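Local coordinates for protein EmGH1 (Erythrobacter marinus, PDB 5Z87) that probably hydrolyses beta-glucosidic bonds, as a family 3 glycoside hydrolase, at residues S179-D187 against E195-V204. Numbering follows the deposited sequence.
Sequences SPNIDICTD and ETWGEDPHVV
Asn181 meets Glu195 at about a right angle, its amide plane turned 82° from the carboxylate. Asn181 ND2 donates to Glu195 OE2 at 3.1 Å, reaching it from above the carboxylate plane, while Arg192 forms a salt bridge with OE1. The Asn181 side chain leaves with CG anti to the backbone N (chi1 177°), and Asn181 OD1 reaches forward to accept from Asp183 N at 3.0 Å, an Asx turn; Thr196 CG2 lies alongside, 3.5 Å from Asn181 OD1. Without this amide, with an alanine here, Glu195 OE2 would probably lose one donor and Asp183 N its acceptor. Between the backbones, one water accepts from Trp197 N and donates to the carbonyls of Asn181 and Asp183; a second accepts from Trp197 NE1 at the ring edge and donates to Asn181 O and Glu195 O. Farther along, Cys185 N bonds Gly198 O at 2.8 Å, and Ile184 CD1 rests 4.0 Å from Val204 CG1, on the first turn of helix 201-216, which Asp200 caps. Asp183 OD2 hydrogen-bonds His234 ND1. This is a buried beta-to-alpha loop of the family's TIM-barrel-like domain, following strand 176-177, with the side chain of Glu195 about 5 Å from a bound DTT, probably from crystallisation, that marks a pocket.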
ATOM      1  N   SER A 179     -16.969  18.233 -11.095  1.00 17.64           N
ATOM      2  CA  SER A 179     -15.975  18.857 -10.232  1.00 22.82           C
ATOM      3  C   SER A 179     -16.680  19.265  -8.959  1.00 23.15           C
ATOM      4  O   SER A 179     -17.899  19.471  -8.973  1.00 23.82           O
ATOM      5  CB  SER A 179     -15.341  20.096 -10.900  1.00 20.67           C
ATOM      6  OG  SER A 179     -14.657  19.751 -12.090  1.00 26.49           O
ATOM      7  N   PRO A 180     -15.952  19.400  -7.836  1.00 19.81           N
ATOM      8  CA  PRO A 180     -14.512  19.187  -7.657  1.00 21.11           C
ATOM      9  C   PRO A 180     -14.113  17.722  -7.438  1.00 24.45           C
ATOM     10  O   PRO A 180     -14.917  16.882  -7.051  1.00 19.21           O
ATOM     11  CB  PRO A 180     -14.204  19.995  -6.400  1.00 18.29           C
ATOM     12  CG  PRO A 180     -15.465  19.842  -5.566  1.00 17.72           C
ATOM     13  CD  PRO A 180     -16.604  19.814  -6.580  1.00 16.42           C
ATOM     14  N   ASN A 181     -12.845  17.438  -7.704  1.00 23.89           N
ATOM     15  CA  ASN A 181     -12.221  16.190  -7.292  1.00 19.09           C
ATOM     16  C   ASN A 181     -11.855  16.344  -5.824  1.00 22.35           C
ATOM     17  O   ASN A 181     -11.013  17.175  -5.474  1.00 19.65           O
ATOM     18  CB  ASN A 181     -11.001  15.925  -8.169  1.00 20.65           C
ATOM     19  CG  ASN A 181     -10.225  14.666  -7.770  1.00 21.63           C
ATOM     20  OD1 ASN A 181      -9.990  14.395  -6.587  1.00 23.81           O
ATOM     21  ND2 ASN A 181      -9.801  13.905  -8.775  1.00 23.73           N
ATOM     22  N   ILE A 182     -12.489  15.565  -4.953  1.00 18.09           N
ATOM     23  CA  ILE A 182     -12.175  15.682  -3.541  1.00 13.87           C
ATOM     24  C   ILE A 182     -11.659  14.346  -3.019  1.00 21.05           C
ATOM     25  O   ILE A 182     -11.901  13.978  -1.866  1.00 16.21           O
ATOM     26  CB  ILE A 182     -13.380  16.190  -2.740  1.00 17.93           C
ATOM     27  CG1 ILE A 182     -14.609  15.306  -2.959  1.00 15.00           C
ATOM     28  CG2 ILE A 182     -13.686  17.619  -3.164  1.00 15.51           C
ATOM     29  CD1 ILE A 182     -15.846  15.806  -2.188  1.00 17.96           C
ATOM     30  N   ASP A 183     -10.930  13.627  -3.870  1.00 17.99           N
ATOM     31  CA  ASP A 183     -10.172  12.463  -3.437  1.00 16.94           C
ATOM     32  C   ASP A 183      -9.018  12.892  -2.532  1.00 21.18           C
ATOM     33  O   ASP A 183      -8.630  14.063  -2.483  1.00 18.86           O
ATOM     34  CB  ASP A 183      -9.635  11.692  -4.649  1.00 19.48           C
ATOM     35  CG  ASP A 183     -10.754  11.220  -5.588  1.00 26.97           C
ATOM     36  OD1 ASP A 183     -11.768  10.692  -5.071  1.00 26.60           O
ATOM     37  OD2 ASP A 183     -10.631  11.383  -6.829  1.00 20.87           O
ATOM     38  N   ILE A 184      -8.470  11.923  -1.808  1.00 21.72           N
ATOM     39  CA  ILE A 184      -7.363  12.141  -0.884  1.00 17.53           C
ATOM     40  C   ILE A 184      -6.103  11.619  -1.549  1.00 18.51           C
ATOM     41  O   ILE A 184      -6.065  10.463  -1.990  1.00 16.52           O
ATOM     42  CB  ILE A 184      -7.610  11.423   0.453  1.00 18.35           C
ATOM     43  CG1 ILE A 184      -9.044  11.672   0.935  1.00 18.05           C
ATOM     44  CG2 ILE A 184      -6.574  11.825   1.502  1.00 20.22           C
ATOM     45  CD1 ILE A 184      -9.329  13.131   1.296  1.00 18.78           C
ATOM     46  N   CYS A 185      -5.075  12.463  -1.633  1.00 24.03           N
ATOM     47  CA  CYS A 185      -3.811  12.062  -2.257  1.00 20.58           C
ATOM     48  C   CYS A 185      -2.928  11.433  -1.191  1.00 15.66           C
ATOM     49  O   CYS A 185      -2.167  12.117  -0.513  1.00 20.84           O
ATOM     50  CB  CYS A 185      -3.103  13.248  -2.908  1.00 16.65           C
ATOM     51  SG  CYS A 185      -1.524  12.733  -3.731  1.00 20.34           S
ATOM     52  N   THR A 186      -3.033  10.114  -1.029  1.00 22.19           N
ATOM     53  CA  THR A 186      -2.134   9.369  -0.155  1.00 17.79           C
ATOM     54  C   THR A 186      -0.998   8.694  -0.916  1.00 20.13           C
ATOM     55  O   THR A 186      -0.085   8.147  -0.289  1.00 24.57           O
ATOM     56  CB  THR A 186      -2.903   8.295   0.630  1.00 17.77           C
ATOM     57  OG1 THR A 186      -3.525   7.393  -0.296  1.00 18.63           O
ATOM     58  CG2 THR A 186      -3.961   8.925   1.529  1.00 14.00           C
ATOM     59  N   ASP A 187      -1.035   8.692  -2.246  1.00 15.51           N
ATOM     60  CA  ASP A 187      -0.022   8.003  -3.041  1.00 26.72           C
ATOM     61  C   ASP A 187       0.391   8.883  -4.214  1.00 25.11           C
ATOM     62  O   ASP A 187      -0.280   8.895  -5.262  1.00 17.04           O
ATOM     63  CB  ASP A 187      -0.519   6.645  -3.522  1.00 19.50           C
ATOM     64  CG  ASP A 187       0.624   5.713  -3.885  1.00 24.47           C
ATOM     65  OD1 ASP A 187       1.606   6.181  -4.504  1.00 24.25           O
ATOM     66  OD2 ASP A 187       0.543   4.511  -3.548  1.00 26.07           O
ATOM     67  N   GLU A 195      -4.987  16.755  -9.341  1.00 17.48           N
ATOM     68  CA  GLU A 195      -6.389  17.142  -9.308  1.00 19.69           C
ATOM     69  C   GLU A 195      -6.943  17.268  -7.899  1.00 24.99           C
ATOM     70  O   GLU A 195      -8.057  17.795  -7.746  1.00 20.01           O
ATOM     71  CB  GLU A 195      -7.248  16.132 -10.055  1.00 16.85           C
ATOM     72  CG  GLU A 195      -6.776  15.804 -11.428  1.00 20.77           C
ATOM     73  CD  GLU A 195      -7.744  14.857 -12.106  1.00 29.46           C
ATOM     74  OE1 GLU A 195      -7.337  14.204 -13.097  1.00 25.24           O
ATOM     75  OE2 GLU A 195      -8.902  14.761 -11.614  1.00 21.90           O
ATOM     76  N   THR A 196      -6.212  16.791  -6.884  1.00 18.41           N
ATOM     77  CA  THR A 196      -6.698  16.754  -5.516  1.00 16.59           C
ATOM     78  C   THR A 196      -6.160  17.937  -4.733  1.00 17.96           C
ATOM     79  O   THR A 196      -5.262  18.650  -5.174  1.00 19.90           O
ATOM     80  CB  THR A 196      -6.280  15.460  -4.808  1.00 20.49           C
ATOM     81  OG1 THR A 196      -4.876  15.523  -4.485  1.00 14.05           O
ATOM     82  CG2 THR A 196      -6.581  14.270  -5.663  1.00  9.85           C
ATOM     83  N   TRP A 197      -6.697  18.101  -3.527  1.00 16.80           N
ATOM     84  CA  TRP A 197      -6.260  19.132  -2.601  1.00 17.19           C
ATOM     85  C   TRP A 197      -5.338  18.582  -1.518  1.00 15.69           C
ATOM     86  O   TRP A 197      -5.200  19.181  -0.449  1.00 20.73           O
ATOM     87  CB  TRP A 197      -7.486  19.842  -2.016  1.00 15.23           C
ATOM     88  CG  TRP A 197      -8.206  20.585  -3.136  1.00 19.65           C
ATOM     89  CD1 TRP A 197      -8.953  20.028  -4.132  1.00 14.80           C
ATOM     90  CD2 TRP A 197      -8.153  21.995  -3.422  1.00 21.00           C
ATOM     91  NE1 TRP A 197      -9.392  20.997  -5.000  1.00 18.65           N
ATOM     92  CE2 TRP A 197      -8.927  22.215  -4.581  1.00 21.90           C
ATOM     93  CE3 TRP A 197      -7.553  23.097  -2.790  1.00 19.54           C
ATOM     94  CZ2 TRP A 197      -9.110  23.494  -5.129  1.00 20.71           C
ATOM     95  CZ3 TRP A 197      -7.748  24.362  -3.330  1.00 21.25           C
ATOM     96  CH2 TRP A 197      -8.516  24.548  -4.489  1.00 20.54           C
ATOM     97  N   GLY A 198      -4.687  17.467  -1.778  1.00 21.30           N
ATOM     98  CA  GLY A 198      -3.642  17.006  -0.898  1.00 20.95           C
ATOM     99  C   GLY A 198      -4.030  15.764  -0.131  1.00 18.98           C
ATOM    100  O   GLY A 198      -4.973  15.046  -0.476  1.00 16.06           O
ATOM    101  N   GLU A 199      -3.279  15.516   0.943  1.00 16.33           N
ATOM    102  CA  GLU A 199      -3.453  14.331   1.765  1.00 20.04           C
ATOM    103  C   GLU A 199      -4.311  14.566   3.007  1.00 15.07           C
ATOM    104  O   GLU A 199      -4.721  13.594   3.649  1.00 16.59           O
ATOM    105  CB  GLU A 199      -2.071  13.796   2.199  1.00 16.87           C
ATOM    106  CG  GLU A 199      -1.359  14.634   3.279  1.00 15.00           C
ATOM    107  CD  GLU A 199       0.097  14.195   3.535  1.00 18.81           C
ATOM    108  OE1 GLU A 199       0.760  13.735   2.578  1.00 17.12           O
ATOM    109  OE2 GLU A 199       0.574  14.323   4.690  1.00 16.82           O
ATOM    110  N   ASP A 200      -4.564  15.793   3.376  1.00 13.74           N
ATOM    111  CA  ASP A 200      -5.162  15.992   4.697  1.00 24.53           C
ATOM    112  C   ASP A 200      -6.684  16.063   4.611  1.00 20.38           C
ATOM    113  O   ASP A 200      -7.216  16.846   3.814  1.00 18.38           O
ATOM    114  CB  ASP A 200      -4.651  17.265   5.335  1.00 16.33           C
ATOM    115  CG  ASP A 200      -5.283  17.511   6.680  1.00 21.17           C
ATOM    116  OD1 ASP A 200      -5.155  16.630   7.554  1.00 20.92           O
ATOM    117  OD2 ASP A 200      -5.912  18.568   6.859  1.00 19.93           O
ATOM    118  N   PRO A 201      -7.409  15.296   5.441  1.00 25.40           N
ATOM    119  CA  PRO A 201      -8.882  15.361   5.389  1.00 16.98           C
ATOM    120  C   PRO A 201      -9.438  16.735   5.707  1.00 24.42           C
ATOM    121  O   PRO A 201     -10.393  17.175   5.045  1.00 19.25           O
ATOM    122  CB  PRO A 201      -9.310  14.310   6.420  1.00 22.18           C
ATOM    123  CG  PRO A 201      -8.155  13.324   6.447  1.00 18.60           C
ATOM    124  CD  PRO A 201      -6.938  14.218   6.333  1.00 22.37           C
ATOM    125  N   HIS A 202      -8.858  17.449   6.675  1.00 19.80           N
ATOM    126  CA  HIS A 202      -9.401  18.766   7.007  1.00 19.38           C
ATOM    127  C   HIS A 202      -9.226  19.750   5.854  1.00 20.88           C
ATOM    128  O   HIS A 202     -10.162  20.484   5.513  1.00 21.59           O
ATOM    129  CB  HIS A 202      -8.752  19.315   8.277  1.00 20.60           C
ATOM    130  CG  HIS A 202      -9.184  20.707   8.614  1.00 25.86           C
ATOM    131  ND1 HIS A 202     -10.373  20.983   9.258  1.00 29.80           N
ATOM    132  CD2 HIS A 202      -8.599  21.907   8.373  1.00 24.54           C
ATOM    133  CE1 HIS A 202     -10.494  22.289   9.415  1.00 23.70           C
ATOM    134  NE2 HIS A 202      -9.432  22.874   8.889  1.00 26.17           N
ATOM    135  N   VAL A 203      -8.041  19.773   5.239  1.00 21.49           N
ATOM    136  CA  VAL A 203      -7.787  20.677   4.121  1.00 21.29           C
ATOM    137  C   VAL A 203      -8.715  20.360   2.954  1.00 21.30           C
ATOM    138  O   VAL A 203      -9.321  21.262   2.357  1.00 23.63           O
ATOM    139  CB  VAL A 203      -6.305  20.613   3.697  1.00 18.21           C
ATOM    140  CG1 VAL A 203      -6.130  21.133   2.271  1.00 16.44           C
ATOM    141  CG2 VAL A 203      -5.422  21.393   4.688  1.00 12.33           C
ATOM    142  N   VAL A 204      -8.837  19.077   2.600  1.00 19.28           N
ATOM    143  CA  VAL A 204      -9.682  18.715   1.466  1.00 18.69           C
ATOM    144  C   VAL A 204     -11.146  19.014   1.774  1.00 18.23           C
ATOM    145  O   VAL A 204     -11.905  19.421   0.887  1.00 19.81           O
ATOM    146  CB  VAL A 204      -9.460  17.236   1.088  1.00 20.39           C
ATOM    147  CG1 VAL A 204     -10.417  16.804   0.004  1.00 17.88           C
ATOM    148  CG2 VAL A 204      -8.043  17.019   0.621  1.00 23.36           C
TER
HETATM  149  O   HOH W   1      -9.218  16.584  -3.361  1.00 20.36           O
HETATM  150  O   HOH W   2     -10.486  19.162  -7.199  1.00 26.29           O
HETATM  151  O   HOH W   3       0.780  12.072  -0.303  1.00 25.33           O